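Local coordinates for gram-negative insecticidal protein (Chromobacterium piscinae, PDB 6FBM), which kills insects and, as a MACPF-family toxin with a second, beta-tripod region, probably acts by perforating the membranes of target cells, at residues M19-V25 against P169-A175; R97-F101 against M304-S310; D113-T117 against I311-V317; A138-R142 against A285-K289. One frame throughout, in Å; residues are numbered along the deposited sequence.

Contact 1 (M19-V25 against P169-A175); sequences MGMGYDV and PYYISEA
Ile-172 stands between two side chains of the 19-25 segment, each touching a different branch. Its CD1 meets the Tyr-23 ring at CD1, 3.5 Å away and obliquely, while its CG2 faces Met-19 SD at 3.9 Å, the two side chains crossing nearly at right angles. Met-19 reaches round because its chain is bent at chi2 and chi3 (-47° and -71°), which brings CE to 3.5 Å from Ser-173 O and lays SD beside Ala-175 CB. Farther along, Val-25 sets CG1 against Tyr-170 CB at 3.8 Å, and Pro-169 lies near its CG2. The backbones pair in antiparallel fashion, the weakly bonded strand about 21-23 lying at 126° to strand 170-172. Gly-20 N donates to Ile-172 O, Ile-172 N to Met-21 O (2.8 Å), and Tyr-23 N to Tyr-170 O (2.9 Å). Gly-22 and Tyr-171 form a non-hydrogen-bonded pair, with CA atoms only 4.1 Å apart. The Tyr-23 hydroxyl bonds to Leu-28 O and Ser-31 N, and its ring meets Phe-275 edge-to-face. Strand 21-23 thus joins 170-177 of the MACPF sheet, with strand 35-39 as its other partner. Three backbone bonds tie the segments and the touching side chains are almost all buried, so the N-terminal segment is held by polar pairing of main chains and apolar packing together.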
loop_
_atom_site.group_PDB
_atom_site.type_symbol
_atom_site.label_atom_id
_atom_site.label_comp_id
_atom_site.label_asym_id
_atom_site.label_seq_id
_atom_site.Cartn_x
_atom_site.Cartn_y
_atom_site.Cartn_z
ATOM N N MET A 19 4.940 -11.062 28.066
ATOM C CA MET A 19 5.725 -11.116 29.276
ATOM C C MET A 19 4.876 -10.818 30.510
ATOM O O MET A 19 4.007 -9.930 30.510
ATOM C CB MET A 19 6.902 -10.167 29.195
ATOM C CG MET A 19 7.860 -10.485 28.054
ATOM S SD MET A 19 8.334 -12.227 27.889
ATOM C CE MET A 19 9.388 -12.408 29.346
ATOM N N GLY A 20 5.067 -11.628 31.540
ATOM C CA GLY A 20 4.345 -11.435 32.764
ATOM C C GLY A 20 2.884 -11.802 32.689
ATOM O O GLY A 20 2.106 -11.400 33.545
ATOM N N MET A 21 2.503 -12.560 31.673
ATOM C CA MET A 21 1.136 -13.015 31.532
ATOM C C MET A 21 1.066 -14.346 32.223
ATOM O O MET A 21 2.026 -15.127 32.157
ATOM C CB MET A 21 0.769 -13.282 30.083
ATOM C CG MET A 21 0.469 -12.104 29.182
ATOM S SD MET A 21 -0.750 -10.917 29.816
ATOM C CE MET A 21 0.426 -9.697 30.348
ATOM N N GLY A 22 -0.101 -14.630 32.815
ATOM C CA GLY A 22 -0.429 -15.997 33.190
ATOM C C GLY A 22 -0.379 -16.953 32.013
ATOM O O GLY A 22 -0.626 -16.558 30.868
ATOM N N TYR A 23 -0.040 -18.209 32.292
ATOM C CA TYR A 23 0.056 -19.221 31.256
ATOM C C TYR A 23 -0.708 -20.459 31.637
ATOM O O TYR A 23 -0.624 -20.905 32.782
ATOM C CB TYR A 23 1.486 -19.595 30.986
ATOM C CG TYR A 23 1.676 -20.256 29.672
ATOM C CD1 TYR A 23 1.860 -19.507 28.537
ATOM C CD2 TYR A 23 1.677 -21.637 29.549
ATOM C CE1 TYR A 23 2.048 -20.105 27.310
ATOM C CE2 TYR A 23 1.867 -22.244 28.311
ATOM C CZ TYR A 23 2.054 -21.472 27.197
ATOM O OH TYR A 23 2.254 -22.027 25.952
ATOM N N ASP A 24 -1.428 -21.010 30.665
ATOM C CA ASP A 24 -2.079 -22.278 30.843
ATOM C C ASP A 24 -1.039 -23.378 30.645
ATOM O O ASP A 24 -0.751 -23.799 29.532
ATOM C CB ASP A 24 -3.233 -22.442 29.863
ATOM C CG ASP A 24 -3.962 -23.760 30.042
ATOM O OD1 ASP A 24 -3.556 -24.583 30.907
ATOM O OD2 ASP A 24 -4.944 -23.970 29.289
ATOM N N VAL A 25 -0.510 -23.878 31.755
ATOM C CA VAL A 25 0.522 -24.912 31.717
ATOM C C VAL A 25 0.020 -26.241 31.171
ATOM O O VAL A 25 0.821 -27.115 30.840
ATOM C CB VAL A 25 1.175 -25.127 33.087
ATOM C CG1 VAL A 25 1.843 -23.839 33.553
ATOM C CG2 VAL A 25 0.176 -25.634 34.129
ATOM N N PRO A 169 -1.595 -20.548 37.345
ATOM C CA PRO A 169 -0.666 -20.845 38.433
ATOM C C PRO A 169 0.780 -20.421 38.139
ATOM O O PRO A 169 1.567 -20.254 39.082
ATOM C CB PRO A 169 -0.749 -22.362 38.558
ATOM C CG PRO A 169 -1.081 -22.824 37.167
ATOM C CD PRO A 169 -1.929 -21.748 36.546
ATOM N N TYR A 170 1.122 -20.282 36.849
ATOM C CA TYR A 170 2.444 -19.854 36.445
ATOM C C TYR A 170 2.313 -18.692 35.495
ATOM O O TYR A 170 1.295 -18.553 34.839
ATOM C CB TYR A 170 3.173 -20.994 35.753
ATOM C CG TYR A 170 3.754 -22.002 36.691
ATOM C CD1 TYR A 170 2.964 -22.970 37.301
ATOM C CD2 TYR A 170 5.100 -21.986 36.976
ATOM C CE1 TYR A 170 3.514 -23.890 38.169
ATOM C CE2 TYR A 170 5.665 -22.905 37.852
ATOM C CZ TYR A 170 4.873 -23.855 38.438
ATOM O OH TYR A 170 5.460 -24.745 39.286
ATOM N N TYR A 171 3.356 -17.879 35.416
ATOM C CA TYR A 171 3.409 -16.772 34.492
ATOM C C TYR A 171 4.684 -16.823 33.656
ATOM O O TYR A 171 5.650 -17.494 34.005
ATOM C CB TYR A 171 3.303 -15.440 35.248
ATOM C CG TYR A 171 4.480 -15.143 36.144
ATOM C CD1 TYR A 171 5.591 -14.469 35.660
ATOM C CD2 TYR A 171 4.495 -15.557 37.475
ATOM C CE1 TYR A 171 6.689 -14.198 36.482
ATOM C CE2 TYR A 171 5.582 -15.309 38.292
ATOM C CZ TYR A 171 6.669 -14.615 37.806
ATOM O OH TYR A 171 7.748 -14.368 38.596
ATOM N N ILE A 172 4.671 -16.080 32.557
ATOM C CA ILE A 172 5.797 -16.032 31.650
ATOM C C ILE A 172 6.836 -15.079 32.205
ATOM O O ILE A 172 6.637 -13.877 32.238
ATOM C CB ILE A 172 5.381 -15.524 30.247
ATOM C CG1 ILE A 172 4.325 -16.439 29.597
ATOM C CG2 ILE A 172 6.606 -15.385 29.341
ATOM C CD1 ILE A 172 4.807 -17.844 29.265
ATOM N N SER A 173 7.953 -15.634 32.629
ATOM C CA SER A 173 9.064 -14.851 33.172
ATOM C C SER A 173 10.184 -14.651 32.187
ATOM O O SER A 173 10.913 -13.669 32.264
ATOM C CB SER A 173 9.613 -15.533 34.414
ATOM O OG SER A 173 10.554 -14.711 35.036
ATOM N N GLU A 174 10.343 -15.601 31.271
ATOM C CA GLU A 174 11.366 -15.529 30.246
ATOM C C GLU A 174 10.828 -16.255 29.010
ATOM O O GLU A 174 10.222 -17.314 29.117
ATOM C CB GLU A 174 12.630 -16.199 30.756
ATOM C CG GLU A 174 13.880 -15.892 29.962
ATOM C CD GLU A 174 15.078 -16.604 30.594
ATOM O OE1 GLU A 174 15.134 -17.841 30.486
ATOM O OE2 GLU A 174 15.952 -15.943 31.206
ATOM N N ALA A 175 11.047 -15.692 27.830
ATOM C CA ALA A 175 10.593 -16.350 26.606
ATOM C C ALA A 175 11.487 -16.052 25.419
ATOM O O ALA A 175 12.038 -14.951 25.286
ATOM C CB ALA A 175 9.178 -15.905 26.285
#

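Contact 2 (R97-F101 against M304-S310); sequences RYKLF and MKQSQQS
The Tyr-98 ring and the Gln-308 amide are the flat groups that meet here, their planes 71° apart. Gln-308 CD lies at the ring edge, near the ring plane and 3.9 Å from Tyr-98 CD1. Met-304 approaches the same ring obliquely: its CB is 3.7 Å from Tyr-98 CE1, and SD makes a Met-aromatic contact 5.4 Å from the ring centroid. Phe-300 adds an edge-to-face ring contact from helix 300-304.

The amide of Gln-308 bonds to the backbone of Lys-99 at both ends. Lys-99 N donates to Gln-308 OE1 at 2.7 Å, in the carbonyl plane and on a lone pair. Gln-308 NE2 returns an almost straight bond (173°) to Lys-99 O at 2.9 Å. The second bond of Gln-308 NE2 goes to Ser-307 OG at 2.7 Å, and both acceptors lie close to the amide plane. A bend at chi2 (-46°) turns the amide toward Lys-99, whose CB rests against OE1. Beyond Tyr-98, Met-304 CE reaches Leu-100 CD2 at 3.7 Å. The ammonium of Lys-99 forms a salt bridge with Glu-82, and Arg-85 of the same helix, 81-88, binds the carbonyls of Ser-307 and Gln-309.

With three bonds on one carboxamide, its rotation is fixed, and OE1 and NE2 can be told apart by their partners. The loop before helix 102-108 is thereby joined to the chain leaving helix 300-304 through a side chain that imitates a backbone partner.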
loop_
_atom_site.group_PDB
_atom_site.type_symbol
_atom_site.label_atom_id
_atom_site.label_comp_id
_atom_site.label_asym_id
_atom_site.label_seq_id
_atom_site.Cartn_x
_atom_site.Cartn_y
_atom_site.Cartn_z
ATOM N N ARG A 97 7.308 -33.149 38.567
ATOM C CA ARG A 97 7.526 -33.996 37.411
ATOM C C ARG A 97 6.178 -34.083 36.719
ATOM O O ARG A 97 5.661 -35.174 36.474
ATOM C CB ARG A 97 8.058 -35.376 37.850
ATOM C CG ARG A 97 9.397 -35.353 38.618
ATOM C CD ARG A 97 9.481 -36.470 39.698
ATOM N NE ARG A 97 10.465 -36.280 40.804
ATOM C CZ ARG A 97 10.292 -35.566 41.935
ATOM N NH1 ARG A 97 9.173 -34.875 42.177
ATOM N NH2 ARG A 97 11.275 -35.519 42.848
ATOM N N TYR A 98 5.597 -32.918 36.416
ATOM C CA TYR A 98 4.258 -32.863 35.815
ATOM C C TYR A 98 4.323 -33.071 34.317
ATOM O O TYR A 98 5.289 -32.677 33.659
ATOM C CB TYR A 98 3.550 -31.533 36.132
ATOM C CG TYR A 98 3.114 -31.382 37.577
ATOM C CD1 TYR A 98 1.908 -31.922 38.030
ATOM C CD2 TYR A 98 3.922 -30.736 38.505
ATOM C CE1 TYR A 98 1.525 -31.814 39.359
ATOM C CE2 TYR A 98 3.543 -30.638 39.846
ATOM C CZ TYR A 98 2.335 -31.165 40.251
ATOM O OH TYR A 98 1.954 -31.062 41.548
ATOM N N LYS A 99 3.286 -33.705 33.787
ATOM C CA LYS A 99 3.032 -33.755 32.346
ATOM C C LYS A 99 2.265 -32.500 31.932
ATOM O O LYS A 99 1.055 -32.371 32.167
ATOM C CB LYS A 99 2.241 -35.020 31.974
ATOM C CG LYS A 99 2.939 -36.309 32.366
ATOM C CD LYS A 99 2.064 -37.539 32.179
ATOM C CE LYS A 99 2.598 -38.664 33.046
ATOM N NZ LYS A 99 1.761 -39.893 32.934
ATOM N N LEU A 100 3.000 -31.584 31.307
ATOM C CA LEU A 100 2.492 -30.280 30.919
ATOM C C LEU A 100 2.074 -30.297 29.479
ATOM O O LEU A 100 2.317 -31.267 28.768
ATOM C CB LEU A 100 3.567 -29.222 31.111
ATOM C CG LEU A 100 4.196 -29.097 32.499
ATOM C CD1 LEU A 100 5.297 -28.057 32.471
ATOM C CD2 LEU A 100 3.138 -28.730 33.528
ATOM N N PHE A 101 1.418 -29.224 29.074
ATOM C CA PHE A 101 1.094 -28.961 27.671
ATOM C C PHE A 101 0.229 -30.044 27.022
ATOM O O PHE A 101 0.431 -30.401 25.865
ATOM C CB PHE A 101 2.379 -28.716 26.860
ATOM C CG PHE A 101 3.363 -27.830 27.556
ATOM C CD1 PHE A 101 2.974 -26.581 28.048
ATOM C CD2 PHE A 101 4.672 -28.236 27.744
ATOM C CE1 PHE A 101 3.879 -25.767 28.709
ATOM C CE2 PHE A 101 5.587 -27.414 28.403
ATOM C CZ PHE A 101 5.185 -26.180 28.893
ATOM N N MET A 304 -3.794 -29.636 38.972
ATOM C CA MET A 304 -3.240 -30.450 37.882
ATOM C C MET A 304 -3.808 -31.856 37.745
ATOM O O MET A 304 -3.514 -32.524 36.759
ATOM C CB MET A 304 -1.712 -30.561 38.051
ATOM C CG MET A 304 -0.954 -29.237 38.003
ATOM S SD MET A 304 -1.134 -28.438 36.399
ATOM C CE MET A 304 -0.027 -29.426 35.366
ATOM N N LYS A 305 -4.618 -32.298 38.705
ATOM C CA LYS A 305 -5.114 -33.686 38.769
ATOM C C LYS A 305 -5.719 -34.142 37.446
ATOM O O LYS A 305 -5.236 -35.110 36.863
ATOM C CB LYS A 305 -6.153 -33.842 39.898
ATOM C CG LYS A 305 -6.444 -35.272 40.307
ATOM C CD LYS A 305 -7.869 -35.475 40.835
ATOM C CE LYS A 305 -8.226 -36.967 40.840
ATOM N NZ LYS A 305 -9.220 -37.383 41.868
ATOM N N GLN A 306 -6.742 -33.432 36.952
ATOM C CA GLN A 306 -7.377 -33.771 35.677
ATOM C C GLN A 306 -6.357 -33.915 34.530
ATOM O O GLN A 306 -6.453 -34.850 33.724
ATOM C CB GLN A 306 -8.452 -32.719 35.320
ATOM C CG GLN A 306 -9.311 -33.056 34.086
ATOM C CD GLN A 306 -10.227 -31.935 33.596
ATOM O OE1 GLN A 306 -10.662 -31.069 34.361
ATOM N NE2 GLN A 306 -10.544 -31.965 32.300
ATOM N N SER A 307 -5.384 -33.002 34.459
ATOM C CA SER A 307 -4.410 -33.006 33.370
ATOM C C SER A 307 -3.451 -34.192 33.435
ATOM O O SER A 307 -2.964 -34.634 32.404
ATOM C CB SER A 307 -3.623 -31.696 33.317
ATOM O OG SER A 307 -2.673 -31.616 34.363
ATOM N N GLN A 308 -3.196 -34.717 34.629
ATOM C CA GLN A 308 -2.253 -35.825 34.789
ATOM C C GLN A 308 -2.822 -37.221 34.536
ATOM O O GLN A 308 -2.077 -38.182 34.640
ATOM C CB GLN A 308 -1.613 -35.787 36.176
ATOM C CG GLN A 308 -0.875 -34.505 36.488
ATOM C CD GLN A 308 0.027 -34.066 35.353
ATOM O OE1 GLN A 308 1.143 -34.560 35.209
ATOM N NE2 GLN A 308 -0.457 -33.140 34.536
ATOM N N GLN A 309 -4.112 -37.354 34.221
ATOM C CA GLN A 309 -4.669 -38.660 33.857
ATOM C C GLN A 309 -3.912 -39.191 32.650
ATOM O O GLN A 309 -3.561 -38.426 31.749
ATOM C CB GLN A 309 -6.162 -38.586 33.505
ATOM C CG GLN A 309 -7.107 -38.408 34.687
ATOM C CD GLN A 309 -8.579 -38.356 34.252
ATOM O OE1 GLN A 309 -9.253 -39.389 34.105
ATOM N NE2 GLN A 309 -9.082 -37.136 34.037
ATOM N N SER A 310 -3.672 -40.500 32.644
ATOM C CA SER A 310 -3.065 -41.170 31.500
ATOM C C SER A 310 -3.980 -41.119 30.283
ATOM O O SER A 310 -5.211 -41.036 30.398
ATOM C CB SER A 310 -2.740 -42.620 31.829
ATOM O OG SER A 310 -1.535 -42.678 32.582
#

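Contact 3 (D113-T117 against I311-V317); sequences DQQLT and IPKVDKV
Lys-313 reaches over the C-terminal end of helix 111-115, within the MACPF part of the chain, and its ammonium binds carbonyls there. From Lys-313 CB, 3.8 Å from Gln-115 O, the chain bends at chi2 and chi3 (-57° and -58°) and folds back over the helix end. CD stays near the carbonyl oxygens of Gln-115 and Gln-114, and Lys-313 CE lies 3.2 Å from both Gln-115 O and Leu-116 O. Lys-313 NZ then donates to Gln-114 O at 2.8 Å, tilted from the carbonyl plane. The same Lys-313 NZ donates to Leu-116 O at 2.7 Å, from above the Leu-116 carbonyl plane. A positive charge at a helix C terminus probably gains from the dipole there. The carbonyl between those two, Gln-115 O, accepts from Val-314 N at 2.9 Å.

Around this centre the other side chains pack along the connection that leads into strand 318-321. Ile-311 CG2 sits against Gln-114 O, and Gln-115 lays CB and CG beside Pro-312 O, while its amide goes on to His-526 and Gln-527 near the C terminus of the chain. Leu-116 and Val-314 lie side by side, pointing the same way, and both touch Phe-378. Thr-117 CG2, placed by chi1 (-160°) between the backbone N and the carbonyl carbon, lies 3.5 Å from Val-317 CG1.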
loop_
_atom_site.group_PDB
_atom_site.type_symbol
_atom_site.label_atom_id
_atom_site.label_comp_id
_atom_site.label_asym_id
_atom_site.label_seq_id
_atom_site.Cartn_x
_atom_site.Cartn_y
_atom_site.Cartn_z
ATOM N N ASP A 113 -4.160 -42.103 17.104
ATOM C CA ASP A 113 -2.735 -42.396 17.302
ATOM C C ASP A 113 -2.307 -42.239 18.739
ATOM O O ASP A 113 -1.438 -42.963 19.207
ATOM C CB ASP A 113 -1.854 -41.516 16.403
ATOM C CG ASP A 113 -1.971 -41.876 14.930
ATOM O OD1 ASP A 113 -2.319 -43.000 14.606
ATOM O OD2 ASP A 113 -1.717 -41.042 14.064
ATOM N N GLN A 114 -2.898 -41.286 19.447
ATOM C CA GLN A 114 -2.587 -41.102 20.853
ATOM C C GLN A 114 -2.931 -42.345 21.656
ATOM O O GLN A 114 -2.184 -42.753 22.536
ATOM C CB GLN A 114 -3.347 -39.898 21.414
ATOM C CG GLN A 114 -2.849 -38.548 20.941
ATOM C CD GLN A 114 -3.764 -37.424 21.367
ATOM O OE1 GLN A 114 -4.305 -36.690 20.526
ATOM N NE2 GLN A 114 -3.955 -37.277 22.677
ATOM N N GLN A 115 -4.071 -42.932 21.337
ATOM C CA GLN A 115 -4.584 -44.076 22.068
ATOM C C GLN A 115 -4.002 -45.403 21.559
ATOM O O GLN A 115 -3.872 -46.348 22.326
ATOM C CB GLN A 115 -6.103 -44.114 21.975
ATOM C CG GLN A 115 -6.800 -42.871 22.465
ATOM C CD GLN A 115 -8.321 -43.042 22.438
ATOM O OE1 GLN A 115 -8.945 -43.456 23.432
ATOM N NE2 GLN A 115 -8.933 -42.676 21.320
ATOM N N LEU A 116 -3.676 -45.486 20.273
ATOM C CA LEU A 116 -3.024 -46.684 19.766
ATOM C C LEU A 116 -1.694 -46.970 20.450
ATOM O O LEU A 116 -1.017 -46.079 20.964
ATOM C CB LEU A 116 -2.827 -46.628 18.250
ATOM C CG LEU A 116 -4.117 -46.826 17.459
ATOM C CD1 LEU A 116 -3.810 -46.740 15.964
ATOM C CD2 LEU A 116 -4.760 -48.188 17.830
ATOM N N THR A 117 -1.338 -48.230 20.428
ATOM C CA THR A 117 -0.107 -48.703 20.981
ATOM C C THR A 117 0.774 -49.052 19.774
ATOM O O THR A 117 0.304 -48.985 18.629
ATOM C CB THR A 117 -0.400 -49.844 21.982
ATOM O OG1 THR A 117 0.697 -50.009 22.862
ATOM C CG2 THR A 117 -0.694 -51.142 21.322
ATOM N N ILE A 311 -3.354 -41.156 29.109
ATOM C CA ILE A 311 -4.076 -41.267 27.861
ATOM C C ILE A 311 -4.573 -42.700 27.812
ATOM O O ILE A 311 -3.810 -43.622 28.129
ATOM C CB ILE A 311 -3.165 -40.990 26.647
ATOM C CG1 ILE A 311 -2.544 -39.584 26.733
ATOM C CG2 ILE A 311 -3.917 -41.181 25.328
ATOM C CD1 ILE A 311 -3.533 -38.437 26.847
ATOM N N PRO A 312 -5.851 -42.905 27.475
ATOM C CA PRO A 312 -6.333 -44.277 27.331
ATOM C C PRO A 312 -5.653 -45.003 26.151
ATOM O O PRO A 312 -5.490 -44.408 25.082
ATOM C CB PRO A 312 -7.844 -44.109 27.104
ATOM C CG PRO A 312 -8.050 -42.689 26.691
ATOM C CD PRO A 312 -6.949 -41.920 27.376
ATOM N N LYS A 313 -5.258 -46.265 26.365
ATOM C CA LYS A 313 -4.530 -47.032 25.359
ATOM C C LYS A 313 -5.320 -48.243 24.882
ATOM O O LYS A 313 -6.039 -48.869 25.656
ATOM C CB LYS A 313 -3.189 -47.503 25.928
ATOM C CG LYS A 313 -2.275 -46.410 26.447
ATOM C CD LYS A 313 -1.954 -45.363 25.387
ATOM C CE LYS A 313 -1.301 -45.942 24.126
ATOM N NZ LYS A 313 -0.555 -44.932 23.347
ATOM N N VAL A 314 -5.176 -48.551 23.593
ATOM C CA VAL A 314 -5.674 -49.773 22.985
ATOM C C VAL A 314 -4.478 -50.715 22.982
ATOM O O VAL A 314 -3.645 -50.670 22.093
ATOM C CB VAL A 314 -6.166 -49.512 21.544
ATOM C CG1 VAL A 314 -6.474 -50.812 20.821
ATOM C CG2 VAL A 314 -7.394 -48.624 21.585
ATOM N N ASP A 315 -4.392 -51.552 24.012
ATOM C CA ASP A 315 -3.388 -52.617 24.102
ATOM C C ASP A 315 -3.775 -53.866 23.293
ATOM O O ASP A 315 -2.891 -54.602 22.833
ATOM C CB ASP A 315 -3.168 -52.987 25.571
ATOM C CG ASP A 315 -2.570 -51.859 26.376
ATOM O OD1 ASP A 315 -1.498 -51.357 26.007
ATOM O OD2 ASP A 315 -3.167 -51.506 27.399
ATOM N N LYS A 316 -5.076 -54.089 23.117
ATOM C CA LYS A 316 -5.581 -55.253 22.434
ATOM C C LYS A 316 -5.541 -54.972 20.935
ATOM O O LYS A 316 -6.495 -54.426 20.367
ATOM C CB LYS A 316 -7.014 -55.569 22.894
ATOM C CG LYS A 316 -7.228 -55.730 24.404
ATOM C CD LYS A 316 -7.048 -57.155 24.832
ATOM C CE LYS A 316 -6.906 -57.348 26.341
ATOM N NZ LYS A 316 -8.226 -57.581 26.999
ATOM N N VAL A 317 -4.436 -55.348 20.290
ATOM C CA VAL A 317 -4.216 -54.991 18.874
ATOM C C VAL A 317 -4.276 -56.122 17.887
ATOM O O VAL A 317 -4.208 -55.887 16.673
ATOM C CB VAL A 317 -2.881 -54.250 18.689
ATOM C CG1 VAL A 317 -2.946 -52.911 19.397
ATOM C CG2 VAL A 317 -1.676 -55.088 19.178
#

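Contact 4 (A138-R142 against A285-K289); sequences AATLR and ALADK
Apolar packing joins Ala-138 and Leu-141 of helix 138-141 to Ala-285 and Leu-286. The methyls of Ala-138 and Ala-285 meet CB to CB at 3.9 Å. Leu-286 CD2 packs on Leu-141 CB (3.9 Å) and also approaches the carbonyl oxygen Ala-138 O (3.6 Å).

The polar share belongs to Arg-142. CG leaves anti to the backbone N (chi1 -155°), and bends at chi2 and chi3 carry the chain across the 285-288 backbone, with Arg-142 CD at 3.1 Å from Leu-286 O. Arg-142 NH1 makes a weak, bent bond to Ala-285 O, 2.8 Å long with an angle of 115° at the hydrogen; that oxygen lies at the guanidinium edge, near its plane. Ala-139 CA of helix 138-141 lies over one face of the guanidinium, toward its rim.

The charges are less direct. Asp-288 OD1 comes to 3.6 Å from Arg-142 CG, yet stays 4.7 Å from Arg-142 NE, and carboxylate and guanidinium planes are 69° apart, so any attraction is probably long-range. Arg-293, which binds Ala-287 O, places a like charge close to NH1.

The segment 285-289 links strand 280-282 to helix 290-298. Leu-286 also packs on Phe-149 and Leu-153 of helix 147-154, whose Asn-154 accepts from Asp-288 N, and together with Leu-141 it touches Tyr-171 on strand 170-177.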
loop_
_atom_site.group_PDB
_atom_site.type_symbol
_atom_site.label_atom_id
_atom_site.label_comp_id
_atom_site.label_asym_id
_atom_site.label_seq_id
_atom_site.Cartn_x
_atom_site.Cartn_y
_atom_site.Cartn_z
ATOM N N ALA A 138 11.043 -13.053 41.218
ATOM C CA ALA A 138 9.825 -12.945 42.039
ATOM C C ALA A 138 9.854 -11.822 43.042
ATOM O O ALA A 138 8.883 -11.086 43.194
ATOM C CB ALA A 138 9.551 -14.248 42.781
ATOM N N ALA A 139 10.976 -11.706 43.729
ATOM C CA ALA A 139 11.093 -10.723 44.798
ATOM C C ALA A 139 11.069 -9.277 44.315
ATOM O O ALA A 139 10.616 -8.402 45.027
ATOM C CB ALA A 139 12.324 -11.007 45.644
ATOM N N THR A 140 11.545 -9.024 43.107
ATOM C CA THR A 140 11.471 -7.680 42.524
ATOM C C THR A 140 10.056 -7.405 42.031
ATOM O O THR A 140 9.521 -6.299 42.210
ATOM C CB THR A 140 12.463 -7.561 41.362
ATOM O OG1 THR A 140 13.788 -7.776 41.833
ATOM C CG2 THR A 140 12.368 -6.176 40.685
ATOM N N LEU A 141 9.459 -8.413 41.404
ATOM C CA LEU A 141 8.110 -8.296 40.852
ATOM C C LEU A 141 7.040 -8.117 41.913
ATOM O O LEU A 141 5.973 -7.559 41.639
ATOM C CB LEU A 141 7.766 -9.520 39.986
ATOM C CG LEU A 141 8.534 -9.661 38.654
ATOM C CD1 LEU A 141 8.366 -11.077 38.112
ATOM C CD2 LEU A 141 8.051 -8.606 37.661
ATOM N N ARG A 142 7.324 -8.569 43.130
ATOM C CA ARG A 142 6.404 -8.421 44.262
ATOM C C ARG A 142 5.934 -7.003 44.454
ATOM O O ARG A 142 4.775 -6.794 44.805
ATOM C CB ARG A 142 7.058 -8.920 45.552
ATOM C CG ARG A 142 6.073 -9.368 46.636
ATOM C CD ARG A 142 6.454 -10.736 47.179
ATOM N NE ARG A 142 7.832 -10.741 47.673
ATOM C CZ ARG A 142 8.637 -11.811 47.756
ATOM N NH1 ARG A 142 8.229 -13.022 47.376
ATOM N NH2 ARG A 142 9.878 -11.661 48.222
ATOM N N ALA A 285 5.219 -17.820 44.518
ATOM C CA ALA A 285 6.432 -17.079 44.913
ATOM C C ALA A 285 6.233 -15.553 45.041
ATOM O O ALA A 285 7.030 -14.881 45.695
ATOM C CB ALA A 285 7.578 -17.381 43.949
ATOM N N LEU A 286 5.180 -15.014 44.421
ATOM C CA LEU A 286 4.853 -13.588 44.503
ATOM C C LEU A 286 4.061 -13.170 45.736
ATOM O O LEU A 286 3.900 -11.968 46.003
ATOM C CB LEU A 286 4.060 -13.181 43.259
ATOM C CG LEU A 286 4.754 -13.418 41.920
ATOM C CD1 LEU A 286 3.741 -13.268 40.787
ATOM C CD2 LEU A 286 5.913 -12.446 41.777
ATOM N N ALA A 287 3.512 -14.140 46.465
ATOM C CA ALA A 287 2.699 -13.833 47.638
ATOM C C ALA A 287 3.582 -13.258 48.751
ATOM O O ALA A 287 4.741 -13.667 48.894
ATOM C CB ALA A 287 1.982 -15.084 48.111
ATOM N N ASP A 288 3.047 -12.291 49.504
ATOM C CA ASP A 288 3.797 -11.626 50.599
ATOM C C ASP A 288 4.192 -12.593 51.720
ATOM O O ASP A 288 5.362 -12.640 52.103
ATOM C CB ASP A 288 2.995 -10.460 51.205
ATOM C CG ASP A 288 2.887 -9.262 50.284
ATOM O OD1 ASP A 288 3.776 -9.024 49.449
ATOM O OD2 ASP A 288 1.908 -8.523 50.415
ATOM N N LYS A 289 3.228 -13.376 52.202
ATOM C CA LYS A 289 3.439 -14.233 53.374
ATOM C C LYS A 289 3.888 -15.647 52.980
ATOM O O LYS A 289 3.283 -16.249 52.114
ATOM C CB LYS A 289 2.153 -14.305 54.202
ATOM C CG LYS A 289 1.547 -12.958 54.537
ATOM C CD LYS A 289 0.623 -12.973 55.746
ATOM C CE LYS A 289 -0.228 -11.700 55.697
ATOM N NZ LYS A 289 -0.701 -11.164 57.011
#

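From the N terminus, contact 1 brings strand 21-23 to strand 170-177, closing a loop of 143 residues. Contacts 2 and 3 start within that loop, at 97-101 and 113-117, and close far beyond it in the adjoining segments 304-310 and 311-317; each therefore crosses contact 1, and they cross each other. Contact 4, from 138-142 to 285-289, also crosses contact 1 but lies wholly within the spans of contacts 2 and 3. In space, contact 1 touches contact 2 through Val-25 and contact 4 through Tyr-171. Together they tie the N-terminal strand, the MACPF sheet and helices, and the connection toward strand 318-321.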